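D-alanine--D-alanine ligase (Acinetobacter baumannii ACICU, PDB 5D8D) catalyses the ATP-dependent joining of two D-alanines into D-alanyl-D-alanine, a building block of the peptidoglycan cell wall. Local coordinates at residues 59-63 with 299-304. Residues are numbered along the deposited sequence; the frame is centred on the assembly and turned at random.
Sequences DRAFI and ILEQTL
Ile299, on helix 292-301, presents its CG2 methyl to the outer end of the Phe62 ring, 3.5 Å from CZ. The two side chains run nearly perpendicular, and a chi1 of -168°, which puts CG of Phe62 anti to the backbone N, swings the ring so that CZ and CE2 meet this methyl. Next along, Leu300 brings CB to 4.3 Å from Phe62 CD2, while its CD1 branch turns to the aliphatic part of Arg60, 4.0 Å from CG; Val10 and Phe7 also touch Leu300. From Glu301 to Leu304 the chain folds through a type I beta turn, which sets Thr303 against the strand. Here NE and NH2 of Arg60 bond to two different oxygens of Thr303. NE gives a nearly straight bond (169°) to Thr303 OG1 at 2.8 Å, with the oxygen in the guanidinium plane, and NH2 reaches Thr303 O at 2.9 Å, coming in from above the carbonyl plane. The hydroxyl is itself a donor to Leu300 O (2.8 Å), an oxygen that also accepts from Thr303 N, so OG1 takes part in two bonds and its proton is committed to Leu300 O. Arg60 NH1 bonds to Phe7 O, further fixing the guanidinium's rotation. Leu304 CD2 packs on a face of the guanidinium, 3.6 Å from NH2. The C-terminal segment 299-304 is thereby joined to strand 60-63 of the parallel sheet, beside strand 9-13, in the Rossmann-like N-terminal domain, so that the chain's last modelled residues close back onto its first domain, an interdomain contact within an ATP-grasp ligase.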
loop_
_atom_site.group_PDB
_atom_site.type_symbol
_atom_site.label_atom_id
_atom_site.label_comp_id
_atom_site.label_asym_id
_atom_site.label_seq_id
_atom_site.Cartn_x
_atom_site.Cartn_y
_atom_site.Cartn_z
ATOM N N ASP A 59 0.972 -25.612 3.595
ATOM C CA ASP A 59 2.308 -25.177 3.919
ATOM C C ASP A 59 2.741 -23.909 3.200
ATOM O O ASP A 59 3.675 -23.252 3.664
ATOM C CB ASP A 59 3.280 -26.309 3.660
ATOM C CG ASP A 59 3.066 -27.461 4.609
ATOM O OD1 ASP A 59 3.368 -27.277 5.806
ATOM O OD2 ASP A 59 2.568 -28.533 4.186
ATOM N N ARG A 60 2.062 -23.541 2.105
ATOM C CA ARG A 60 2.401 -22.339 1.328
ATOM C C ARG A 60 1.373 -22.107 0.229
ATOM O O ARG A 60 0.580 -22.994 -0.063
ATOM C CB ARG A 60 3.825 -22.428 0.699
ATOM C CG ARG A 60 4.008 -23.395 -0.477
ATOM C CD ARG A 60 5.199 -24.345 -0.386
ATOM N NE ARG A 60 6.327 -23.688 0.228
ATOM C CZ ARG A 60 6.923 -24.017 1.368
ATOM N NH1 ARG A 60 6.603 -25.097 2.059
ATOM N NH2 ARG A 60 7.905 -23.246 1.797
ATOM N N ALA A 61 1.430 -20.929 -0.398
ATOM C CA ALA A 61 0.495 -20.543 -1.406
ATOM C C ALA A 61 1.178 -19.992 -2.657
ATOM O O ALA A 61 2.128 -19.221 -2.566
ATOM C CB ALA A 61 -0.451 -19.509 -0.832
ATOM N N PHE A 62 0.619 -20.351 -3.812
ATOM C CA PHE A 62 1.019 -19.815 -5.132
ATOM C C PHE A 62 -0.144 -18.934 -5.547
ATOM O O PHE A 62 -1.237 -19.468 -5.767
ATOM C CB PHE A 62 1.204 -20.971 -6.147
ATOM C CG PHE A 62 1.871 -20.576 -7.425
ATOM C CD1 PHE A 62 1.356 -19.587 -8.232
ATOM C CD2 PHE A 62 3.015 -21.232 -7.852
ATOM C CE1 PHE A 62 1.995 -19.223 -9.410
ATOM C CE2 PHE A 62 3.657 -20.864 -9.026
ATOM C CZ PHE A 62 3.143 -19.865 -9.805
ATOM N N ILE A 63 0.071 -17.615 -5.646
ATOM C CA ILE A 63 -1.033 -16.662 -5.857
ATOM C C ILE A 63 -1.140 -16.313 -7.336
ATOM O O ILE A 63 -0.193 -15.853 -7.969
ATOM C CB ILE A 63 -0.859 -15.346 -5.080
ATOM C CG1 ILE A 63 -0.777 -15.602 -3.552
ATOM C CG2 ILE A 63 -2.013 -14.394 -5.396
ATOM C CD1 ILE A 63 -0.351 -14.412 -2.731
ATOM N N ILE A 299 8.974 -19.920 -9.543
ATOM C CA ILE A 299 8.131 -18.988 -8.815
ATOM C C ILE A 299 7.895 -19.542 -7.384
ATOM O O ILE A 299 8.102 -18.850 -6.403
ATOM C CB ILE A 299 6.819 -18.698 -9.579
ATOM C CG1 ILE A 299 7.125 -17.880 -10.840
ATOM C CG2 ILE A 299 5.798 -17.944 -8.722
ATOM C CD1 ILE A 299 6.025 -17.892 -11.915
ATOM N N LEU A 300 7.510 -20.796 -7.266
ATOM C CA LEU A 300 7.196 -21.361 -5.960
ATOM C C LEU A 300 8.433 -21.426 -5.033
ATOM O O LEU A 300 8.306 -21.436 -3.817
ATOM C CB LEU A 300 6.602 -22.770 -6.139
ATOM C CG LEU A 300 6.019 -23.440 -4.904
ATOM C CD1 LEU A 300 4.946 -22.561 -4.284
ATOM C CD2 LEU A 300 5.424 -24.772 -5.298
ATOM N N GLU A 301 9.621 -21.509 -5.616
ATOM C CA GLU A 301 10.867 -21.596 -4.840
ATOM C C GLU A 301 11.127 -20.357 -4.003
ATOM O O GLU A 301 11.743 -20.462 -2.973
ATOM C CB GLU A 301 12.054 -21.891 -5.747
ATOM C CG GLU A 301 12.232 -23.378 -6.000
ATOM C CD GLU A 301 13.275 -23.666 -7.053
ATOM O OE1 GLU A 301 13.742 -22.684 -7.661
ATOM O OE2 GLU A 301 13.616 -24.864 -7.254
ATOM N N GLN A 302 10.591 -19.212 -4.398
ATOM C CA GLN A 302 10.614 -18.007 -3.543
ATOM C C GLN A 302 10.037 -18.260 -2.172
ATOM O O GLN A 302 10.397 -17.527 -1.258
ATOM C CB GLN A 302 9.807 -16.841 -4.109
ATOM C CG GLN A 302 10.162 -16.382 -5.524
ATOM C CD GLN A 302 8.948 -15.812 -6.312
ATOM O OE1 GLN A 302 7.987 -15.278 -5.725
ATOM N NE2 GLN A 302 9.020 -15.888 -7.637
ATOM N N THR A 303 9.129 -19.245 -2.027
ATOM C CA THR A 303 8.487 -19.477 -0.731
ATOM C C THR A 303 9.311 -20.268 0.288
ATOM O O THR A 303 8.786 -20.559 1.362
ATOM C CB THR A 303 7.063 -20.105 -0.886
ATOM O OG1 THR A 303 7.095 -21.469 -1.334
ATOM C CG2 THR A 303 6.257 -19.328 -1.834
ATOM N N LEU A 304 10.564 -20.630 -0.032
ATOM C CA LEU A 304 11.423 -21.443 0.857
ATOM C C LEU A 304 12.385 -20.565 1.647
ATOM O O LEU A 304 12.675 -19.426 1.223
ATOM C CB LEU A 304 12.227 -22.468 0.039
ATOM C CG LEU A 304 11.414 -23.568 -0.685
ATOM C CD1 LEU A 304 12.251 -24.270 -1.740
ATOM C CD2 LEU A 304 10.800 -24.597 0.247
#